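Local coordinates for protein probable exosome complex exonuclease 2 (PDB 2PO1) that probably serves as a non-catalytic subunit of the archaeal RNA-degrading exosome and helps to shape the active site of its partner Rrp41, at residues A49-A53 against A162-R168; N79-M83 against V136-I141; A167-K171 against L184-L190. One frame throughout, in Å; residues are numbered along the deposited sequence. Where two conformers were deposited one is given.

Contact 1. Residues A49-A53 against A162-R168; sequences AEGSA and AALLNAR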
loop_
_atom_site.group_PDB
_atom_site.type_symbol
_atom_site.label_atom_id
_atom_site.label_comp_id
_atom_site.label_asym_id
_atom_site.label_seq_id
_atom_site.Cartn_x
_atom_site.Cartn_y
_atom_site.Cartn_z
ATOM N N ALA C 49 -2.320 1.030 28.777
ATOM C CA ALA C 49 -1.827 -0.240 28.284
ATOM C C ALA C 49 -1.820 -1.249 29.439
ATOM O O ALA C 49 -1.887 -0.873 30.623
ATOM C CB ALA C 49 -0.375 -0.068 27.723
ATOM N N GLU C 50 -1.673 -2.510 29.074
ATOM C CA GLU C 50 -1.685 -3.601 30.027
ATOM C C GLU C 50 -0.311 -3.656 30.668
ATOM O O GLU C 50 -0.161 -3.899 31.887
ATOM C CB GLU C 50 -2.064 -4.881 29.294
ATOM C CG GLU C 50 -3.567 -5.066 29.078
ATOM C CD GLU C 50 -4.237 -4.107 28.088
ATOM O OE1 GLU C 50 -5.046 -3.217 28.472
ATOM O OE2 GLU C 50 -4.036 -4.259 26.887
ATOM N N GLY C 51 0.704 -3.365 29.872
ATOM C CA GLY C 51 2.049 -3.204 30.402
ATOM C C GLY C 51 2.764 -2.170 29.589
ATOM O O GLY C 51 2.393 -1.895 28.449
ATOM N N SER C 52 3.816 -1.625 30.154
ATOM C CA SER C 52 4.611 -0.638 29.434
ATOM C C SER C 52 5.963 -0.446 30.066
ATOM O O SER C 52 6.169 -0.806 31.215
ATOM C CB SER C 52 3.854 0.681 29.303
ATOM O OG SER C 52 3.507 1.203 30.546
ATOM N N ALA C 53 6.929 0.075 29.317
ATOM C CA ALA C 53 8.223 0.329 29.922
ATOM C C ALA C 53 8.776 1.450 29.072
ATOM O O ALA C 53 8.672 1.444 27.806
ATOM C CB ALA C 53 9.163 -0.935 29.840
ATOM N N ALA C 162 10.727 -5.696 29.944
ATOM C CA ALA C 162 10.292 -5.007 31.161
ATOM C C ALA C 162 8.800 -4.721 31.054
ATOM O O ALA C 162 8.080 -4.774 32.042
ATOM C CB ALA C 162 11.113 -3.708 31.399
ATOM N N ALA C 163 8.306 -4.424 29.853
ATOM C CA ALA C 163 6.888 -4.093 29.705
ATOM C C ALA C 163 6.067 -5.388 29.933
ATOM O O ALA C 163 5.046 -5.396 30.625
ATOM C CB ALA C 163 6.632 -3.497 28.334
ATOM N N LEU C 164 6.564 -6.516 29.419
ATOM C CA LEU C 164 5.883 -7.827 29.592
ATOM C C LEU C 164 5.832 -8.235 31.065
ATOM O O LEU C 164 4.813 -8.760 31.577
ATOM C CB LEU C 164 6.638 -8.858 28.753
ATOM C CG LEU C 164 6.346 -8.766 27.275
ATOM C CD1 LEU C 164 7.335 -9.657 26.613
ATOM C CD2 LEU C 164 4.942 -9.325 27.036
ATOM N N LEU C 165 6.928 -7.979 31.768
ATOM C CA LEU C 165 6.968 -8.220 33.204
ATOM C C LEU C 165 6.018 -7.296 33.921
ATOM O O LEU C 165 5.458 -7.669 34.897
ATOM C CB LEU C 165 8.359 -8.023 33.778
ATOM C CG LEU C 165 9.331 -9.128 33.349
ATOM C CD1 LEU C 165 10.751 -8.608 33.532
ATOM C CD2 LEU C 165 9.046 -10.434 34.110
ATOM N N ASN C 166 5.844 -6.088 33.401
ATOM C CA ASN C 166 4.916 -5.112 33.984
ATOM C C ASN C 166 3.443 -5.377 33.690
ATOM O O ASN C 166 2.545 -4.778 34.315
ATOM C CB ASN C 166 5.244 -3.732 33.399
ATOM C CG ASN C 166 4.333 -2.661 33.897
ATOM O OD1 ASN C 166 3.690 -2.026 33.129
ATOM N ND2 ASN C 166 4.296 -2.451 35.211
ATOM N N ALA C 167 3.193 -6.243 32.723
ATOM C CA ALA C 167 1.893 -6.355 32.151
ATOM C C ALA C 167 1.014 -7.036 33.148
ATOM O O ALA C 167 1.450 -7.949 33.871
ATOM C CB ALA C 167 1.950 -7.129 30.862
ATOM N N ARG C 168 -0.178 -6.480 33.252
ATOM C CA ARG C 168 -1.270 -7.078 33.996
ATOM C C ARG C 168 -2.428 -7.082 33.025
ATOM O O ARG C 168 -2.792 -6.053 32.473
ATOM C CB ARG C 168 -1.600 -6.295 35.264
ATOM C CG ARG C 168 -0.533 -6.478 36.314
ATOM C CD ARG C 168 -0.979 -6.215 37.694
ATOM N NE ARG C 168 -1.953 -7.216 38.197
ATOM C CZ ARG C 168 -1.662 -8.340 38.865
ATOM N NH1 ARG C 168 -0.399 -8.711 39.124
ATOM N NH2 ARG C 168 -2.664 -9.133 39.243
HETATM O O HOH W 1 0.615 -3.154 34.591
#
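Gly51 and Ala167 meet backbone to backbone where helix 152-166 ends against the start of strand 51-57, in the RNase PH fold of this chain. The strand begins with a classic beta bulge, Glu50 and Gly51 both facing Ile66. The pieces 51-53 and 162-166 run roughly antiparallel, at 145°, and their axes come within 5.7 Å.

The apolar part is small. Ala53 CB lies 3.7 Å from Ala162 CB and also touches Ala163. Ala163 CB sits against the backbone of Ser52. Gly51 lies so close to the helix end that a side chain here would collide with Ala163 O and Ala167 CA. Val64 and Ile66 of strand 60-71 continue the packing on Ala163.

Two hydrogen bonds join the segments. Asn166 turns its carboxamide to the strand with CG anti to the backbone N (chi1 178°). Its OD1 takes the N-H of Ser52 at 3.0 Å, in the carbonyl plane and on a lone pair. With an alanine here the acceptor is gone, and the N-H of Ser52 is likely to lose its mate at the helix end. Ser52 OG turns elsewhere, to the backbone N of Ile46.

The second bond is between backbones. Arg168 N donates its N-H to Glu50 O at 2.9 Å, from well above the carbonyl plane. The same oxygen meets the CA-H of Ala167, with Glu50 O and Ala167 CA 3.2 Å apart.

Contact 2. Residues N79-M83 against V136-I141; sequences NMGVM and VRVVFI. With nucleotides of chain A.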
loop_
_atom_site.group_PDB
_atom_site.type_symbol
_atom_site.label_atom_id
_atom_site.label_comp_id
_atom_site.label_asym_id
_atom_site.label_seq_id
_atom_site.Cartn_x
_atom_site.Cartn_y
_atom_site.Cartn_z
ATOM N N ASN C 79 -2.670 -24.460 20.545
ATOM C CA ASN C 79 -2.326 -24.519 21.962
ATOM C C ASN C 79 -1.388 -23.429 22.419
ATOM O O ASN C 79 -0.800 -23.495 23.490
ATOM C CB ASN C 79 -1.779 -25.889 22.315
ATOM C CG ASN C 79 -2.849 -26.919 22.326
ATOM O OD1 ASN C 79 -3.823 -26.785 23.053
ATOM N ND2 ASN C 79 -2.706 -27.930 21.489
ATOM N N MET C 80 -1.312 -22.375 21.636
ATOM C CA MET C 80 -0.429 -21.276 21.966
ATOM C C MET C 80 -1.130 -19.964 21.820
ATOM O O MET C 80 -1.880 -19.751 20.884
ATOM C CB MET C 80 0.794 -21.337 21.084
ATOM C CG MET C 80 1.839 -22.325 21.567
ATOM S SD MET C 80 2.922 -22.680 20.152
ATOM C CE MET C 80 3.595 -21.111 19.660
ATOM N N GLY C 81 -0.932 -19.099 22.793
ATOM C CA GLY C 81 -1.368 -17.747 22.643
ATOM C C GLY C 81 -0.536 -17.068 21.564
ATOM O O GLY C 81 0.321 -17.688 20.914
ATOM N N VAL C 82 -0.813 -15.800 21.344
ATOM C CA VAL C 82 -0.219 -15.105 20.221
ATOM C C VAL C 82 0.642 -13.981 20.737
ATOM O O VAL C 82 0.267 -13.217 21.673
ATOM C CB VAL C 82 -1.292 -14.611 19.141
ATOM C CG1 VAL C 82 -0.646 -13.654 18.113
ATOM C CG2 VAL C 82 -1.915 -15.769 18.429
ATOM N N MET C 83 1.826 -13.871 20.144
ATOM C CA MET C 83 2.621 -12.714 20.441
ATOM C C MET C 83 3.122 -12.114 19.150
ATOM O O MET C 83 3.637 -12.805 18.221
ATOM C CB MET C 83 3.792 -13.117 21.355
ATOM C CG MET C 83 4.658 -11.947 21.802
ATOM S SD MET C 83 6.158 -12.650 22.560
ATOM C CE MET C 83 7.341 -12.520 21.222
ATOM N N VAL C 136 -7.372 -17.587 22.478
ATOM C CA VAL C 136 -6.139 -17.421 23.185
ATOM C C VAL C 136 -5.904 -15.927 23.446
ATOM O O VAL C 136 -6.546 -15.037 22.847
ATOM C CB VAL C 136 -4.963 -18.072 22.424
ATOM C CG1 VAL C 136 -5.314 -19.492 22.076
ATOM C CG2 VAL C 136 -4.646 -17.312 21.159
ATOM N N ARG C 137 -5.031 -15.661 24.396
ATOM C CA ARG C 137 -4.558 -14.329 24.583
ATOM C C ARG C 137 -3.647 -13.952 23.422
ATOM O O ARG C 137 -2.815 -14.761 22.958
ATOM C CB ARG C 137 -3.834 -14.163 25.924
ATOM C CG ARG C 137 -4.380 -12.913 26.584
ATOM C CD ARG C 137 -3.765 -12.679 27.882
ATOM N NE ARG C 137 -4.446 -13.339 28.997
ATOM C CZ ARG C 137 -5.539 -12.881 29.583
ATOM N NH1 ARG C 137 -6.014 -13.521 30.631
ATOM N NH2 ARG C 137 -6.160 -11.799 29.123
ATOM N N VAL C 138 -3.859 -12.733 22.953
ATOM C CA VAL C 138 -3.065 -12.132 21.893
ATOM C C VAL C 138 -2.332 -10.965 22.512
ATOM O O VAL C 138 -2.946 -10.060 23.080
ATOM C CB VAL C 138 -3.974 -11.731 20.725
ATOM C CG1 VAL C 138 -3.135 -11.131 19.579
ATOM C CG2 VAL C 138 -4.664 -12.950 20.259
ATOM N N VAL C 139 -1.012 -11.017 22.434
ATOM C CA VAL C 139 -0.175 -10.010 23.065
ATOM C C VAL C 139 0.583 -9.237 22.005
ATOM O O VAL C 139 1.398 -9.817 21.254
ATOM C CB VAL C 139 0.817 -10.672 24.082
ATOM C CG1 VAL C 139 1.770 -9.625 24.669
ATOM C CG2 VAL C 139 0.039 -11.331 25.203
ATOM N N PHE C 140 0.266 -7.957 21.915
ATOM C CA PHE C 140 0.994 -7.009 21.070
ATOM C C PHE C 140 2.103 -6.281 21.843
ATOM O O PHE C 140 1.857 -5.572 22.845
ATOM C CB PHE C 140 0.032 -5.962 20.462
ATOM C CG PHE C 140 -1.036 -6.534 19.638
ATOM C CD1 PHE C 140 -2.237 -6.915 20.209
ATOM C CD2 PHE C 140 -0.870 -6.684 18.262
ATOM C CE1 PHE C 140 -3.261 -7.448 19.404
ATOM C CE2 PHE C 140 -1.899 -7.227 17.467
ATOM C CZ PHE C 140 -3.079 -7.589 18.035
ATOM N N ILE C 141 3.325 -6.480 21.383
ATOM C CA ILE C 141 4.445 -5.788 21.912
ATOM C C ILE C 141 4.658 -4.641 20.931
ATOM O O ILE C 141 5.066 -4.856 19.788
ATOM C CB ILE C 141 5.692 -6.625 21.993
ATOM C CG1 ILE C 141 5.402 -7.907 22.763
ATOM C CG2 ILE C 141 6.807 -5.780 22.603
ATOM C CD1 ILE C 141 6.600 -8.790 22.903
ATOM P P A A 6 -1.786 -5.250 13.077
ATOM O OP1 A A 6 -0.512 -4.791 13.692
ATOM O OP2 A A 6 -3.060 -5.047 13.817
ATOM O "O5'" A A 6 -1.679 -6.824 12.767
ATOM C "C5'" A A 6 -1.627 -7.796 13.823
ATOM C "C4'" A A 6 -0.708 -8.978 13.509
ATOM O "O4'" A A 6 -0.976 -10.076 14.431
ATOM C "C3'" A A 6 -0.823 -9.597 12.116
ATOM O "O3'" A A 6 0.449 -10.142 11.781
ATOM C "C2'" A A 6 -1.904 -10.668 12.329
ATOM O "O2'" A A 6 -1.767 -11.762 11.440
ATOM C "C1'" A A 6 -1.700 -11.108 13.785
ATOM N N9 A A 6 -2.927 -11.306 14.554
ATOM C C8 A A 6 -3.548 -10.365 15.322
ATOM N N7 A A 6 -4.633 -10.788 15.918
ATOM C C5 A A 6 -4.741 -12.111 15.517
ATOM C C6 A A 6 -5.689 -13.128 15.805
ATOM N N6 A A 6 -6.744 -12.938 16.605
ATOM N N1 A A 6 -5.514 -14.348 15.242
ATOM C C2 A A 6 -4.459 -14.539 14.444
ATOM N N3 A A 6 -3.509 -13.658 14.106
ATOM C C4 A A 6 -3.695 -12.449 14.675
#
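Val82 and Val138 pair side by side, pointing the same way, with Val82 CG1 3.8 Å from Val138 CG1. Both valines hold CG1 anti to the backbone N (chi1 169° and -178°), which sets these two methyls next to each other. Val82 CG2 faces Val136 CG2, the two side chains crossing at about a right angle. Val136 also closes on the chain before the strand, its CB 3.6 Å from Gly81 CA.

Met83 and Val139 point to the other face of the sheet. There the CG and SD of Met83 both touch Ile141 CD1, with Met83 CG 3.9 Å from that methyl. Leu164 of helix 152-166 covers Val139 and Ile141 on this side.

Backbone bonds fix the parallel register. Val82 N gives to Arg137 O at 2.8 Å, and Val139 N gives to Val82 O at 2.7 Å. Met83 CA adds a CA-H contact to Val139 O.

The face of Val82 and Val138 carries the bound adenosine-5'-monophosphate, A6 of chain A. Its N7 is 4.0 Å from Val138 CG1. Its C5' lies in the plane of the Phe140 ring, at the edge, 3.7 Å from CE2. The RNA thus rests against one face of the sheet and the helix against the other. Parallel strands 82-89 and 135-147, with helix 104-118 between them in the chain, form a beta-alpha-beta arrangement of the first RNase PH domain.

Contact 3. Residues A167-K171 against L184-L190; sequences ARVPK and LDETEPL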
loop_
_atom_site.group_PDB
_atom_site.type_symbol
_atom_site.label_atom_id
_atom_site.label_comp_id
_atom_site.label_asym_id
_atom_site.label_seq_id
_atom_site.Cartn_x
_atom_site.Cartn_y
_atom_site.Cartn_z
ATOM N N ALA C 167 3.193 -6.243 32.723
ATOM C CA ALA C 167 1.893 -6.355 32.151
ATOM C C ALA C 167 1.014 -7.036 33.148
ATOM O O ALA C 167 1.450 -7.949 33.871
ATOM C CB ALA C 167 1.950 -7.129 30.862
ATOM N N ARG C 168 -0.178 -6.480 33.252
ATOM C CA ARG C 168 -1.270 -7.078 33.996
ATOM C C ARG C 168 -2.428 -7.082 33.025
ATOM O O ARG C 168 -2.792 -6.053 32.473
ATOM C CB ARG C 168 -1.600 -6.295 35.264
ATOM C CG ARG C 168 -0.533 -6.478 36.314
ATOM C CD ARG C 168 -0.979 -6.215 37.694
ATOM N NE ARG C 168 -1.953 -7.216 38.197
ATOM C CZ ARG C 168 -1.662 -8.340 38.865
ATOM N NH1 ARG C 168 -0.399 -8.711 39.124
ATOM N NH2 ARG C 168 -2.664 -9.133 39.243
ATOM N N VAL C 169 -2.993 -8.262 32.843
ATOM C CA VAL C 169 -3.987 -8.525 31.833
ATOM C C VAL C 169 -5.224 -9.046 32.567
ATOM O O VAL C 169 -5.092 -9.612 33.658
ATOM C CB VAL C 169 -3.429 -9.544 30.790
ATOM C CG1 VAL C 169 -2.210 -8.924 30.042
ATOM C CG2 VAL C 169 -3.026 -10.847 31.469
ATOM N N PRO C 170 -6.426 -8.810 31.998
ATOM C CA PRO C 170 -7.682 -9.269 32.608
ATOM C C PRO C 170 -7.635 -10.775 32.810
ATOM O O PRO C 170 -7.249 -11.501 31.882
ATOM C CB PRO C 170 -8.745 -8.936 31.560
ATOM C CG PRO C 170 -8.115 -7.887 30.674
ATOM C CD PRO C 170 -6.641 -8.100 30.718
ATOM N N LYS C 171 -7.964 -11.226 34.027
ATOM C CA LYS C 171 -8.219 -12.638 34.265
ATOM C C LYS C 171 -9.373 -13.041 33.352
ATOM O O LYS C 171 -10.369 -12.328 33.210
ATOM C CB LYS C 171 -8.634 -12.911 35.709
ATOM C CG LYS C 171 -7.502 -12.916 36.700
ATOM C CD LYS C 171 -7.720 -13.950 37.764
ATOM C CE LYS C 171 -6.497 -14.179 38.661
ATOM N NZ LYS C 171 -5.299 -14.749 37.965
ATOM N N LEU C 184 -12.735 -10.843 33.372
ATOM C CA LEU C 184 -12.918 -10.300 34.708
ATOM C C LEU C 184 -12.128 -8.997 34.868
ATOM O O LEU C 184 -11.293 -8.671 34.044
ATOM C CB LEU C 184 -12.508 -11.326 35.783
ATOM C CG LEU C 184 -12.783 -12.816 35.539
ATOM C CD1 LEU C 184 -12.206 -13.641 36.665
ATOM C CD2 LEU C 184 -14.279 -13.112 35.347
ATOM N N ASP C 185 -12.432 -8.272 35.938
ATOM C CA ASP C 185 -11.762 -7.042 36.320
ATOM C C ASP C 185 -10.403 -7.322 36.904
ATOM O O ASP C 185 -9.435 -6.605 36.591
ATOM C CB ASP C 185 -12.594 -6.282 37.348
ATOM C CG ASP C 185 -13.739 -5.518 36.715
ATOM O OD1 ASP C 185 -13.690 -5.250 35.483
ATOM O OD2 ASP C 185 -14.683 -5.184 37.468
ATOM N N GLU C 186 -10.338 -8.354 37.750
ATOM C CA GLU C 186 -9.081 -8.852 38.305
ATOM C C GLU C 186 -8.104 -9.114 37.182
ATOM O O GLU C 186 -8.460 -9.651 36.125
ATOM C CB GLU C 186 -9.294 -10.145 39.112
ATOM C CG GLU C 186 -8.126 -10.550 40.021
ATOM C CD GLU C 186 -8.271 -11.955 40.622
ATOM O OE1 GLU C 186 -9.418 -12.438 40.795
ATOM O OE2 GLU C 186 -7.235 -12.575 40.939
ATOM N N THR C 187 -6.863 -8.727 37.419
ATOM C CA THR C 187 -5.849 -8.878 36.421
ATOM C C THR C 187 -4.833 -9.857 36.967
ATOM O O THR C 187 -4.891 -10.249 38.113
ATOM C CB THR C 187 -5.210 -7.523 36.039
ATOM O OG1 THR C 187 -4.762 -6.866 37.229
ATOM C CG2 THR C 187 -6.222 -6.641 35.337
ATOM N N GLU C 188 -3.929 -10.293 36.113
ATOM C CA GLU C 188 -2.897 -11.211 36.539
ATOM C C GLU C 188 -1.740 -10.898 35.678
ATOM O O GLU C 188 -1.915 -10.297 34.618
ATOM C CB GLU C 188 -3.356 -12.643 36.275
ATOM C CG GLU C 188 -3.984 -12.754 34.911
ATOM C CD GLU C 188 -4.255 -14.151 34.472
ATOM O OE1 GLU C 188 -4.117 -14.370 33.275
ATOM O OE2 GLU C 188 -4.631 -15.015 35.286
ATOM N N PRO C 189 -0.541 -11.327 36.076
ATOM C CA PRO C 189 0.556 -11.090 35.141
ATOM C C PRO C 189 0.447 -11.987 33.927
ATOM O O PRO C 189 -0.372 -12.915 33.903
ATOM C CB PRO C 189 1.789 -11.530 35.916
ATOM C CG PRO C 189 1.318 -11.628 37.376
ATOM C CD PRO C 189 -0.101 -11.985 37.317
ATOM N N LEU C 190 1.307 -11.744 32.963
ATOM C CA LEU C 190 1.363 -12.567 31.754
ATOM C C LEU C 190 2.294 -13.712 32.160
ATOM O O LEU C 190 2.974 -13.595 33.179
ATOM C CB LEU C 190 1.943 -11.715 30.633
ATOM C CG LEU C 190 1.294 -11.450 29.263
ATOM C CD1 LEU C 190 -0.134 -11.808 29.091
ATOM C CD2 LEU C 190 1.685 -10.013 28.729
HETATM O O HOH W 2 3.123 -9.910 33.195
#
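Strands 168-174 and 186-189 pair antiparallel in a small three-stranded sheet, and Val169 and Glu188 form a hydrogen-bonded pair. Val169 N gives to Glu188 O at 2.9 Å, and Glu188 N gives to Val169 O at 2.8 Å. Lys171 N continues the pairing to Glu186 O. Leu184 N, at the end of strand 181-184 on the other side of strand 168-174, reaches Lys171 O at 2.8 Å.

Leu190 closes the apolar end. Its CD1 lies 3.7 Å from Val169 CG1, and its CD2 meets Ala167 CB. A water bridges Ala167 O and Leu190 N.

The guanidinium of Arg168 lies over the other strand, one face against Glu188 C and Pro189 N. The chain bends at chi3 (68°), bringing NE back to Thr187. This N-H meets Thr187 OG1 at 3.0 Å, close to the guanidinium plane. Arg168 NH2 adds a weak bond to Thr187 O.

Lys171 NZ forms a salt bridge with Glu188 OE2 at 2.8 Å, on the anti lone pair of that oxygen. Glu188 OE1 makes a long, weak ion pair with Arg137. The glutamate thus lies between two positive charges, which would probably stabilise its ionised form.

How the contacts relate
Contacts 1 and 2 are buried and reach the same mixed sheet, whereas contact 3 is partly exposed, on a smaller sheet. Contact 1 joins a helix to a strand through small residues and an asparagine side chain. Contact 2 joins two strands through backbone bonds and branched apolar side chains, and carries RNA on one face. Contact 3 adds a salt bridge and an arginine bound to a threonine, nearer the surface. Leu164, on the helix of contact 1, reaches from contact 2 to Leu190 of contact 3. Contacts 1 and 3 share Ala167 and Arg168. Arg137 of contact 2 probably hydrogen-bonds to Pro170 O, linking the larger sheet to the smaller one.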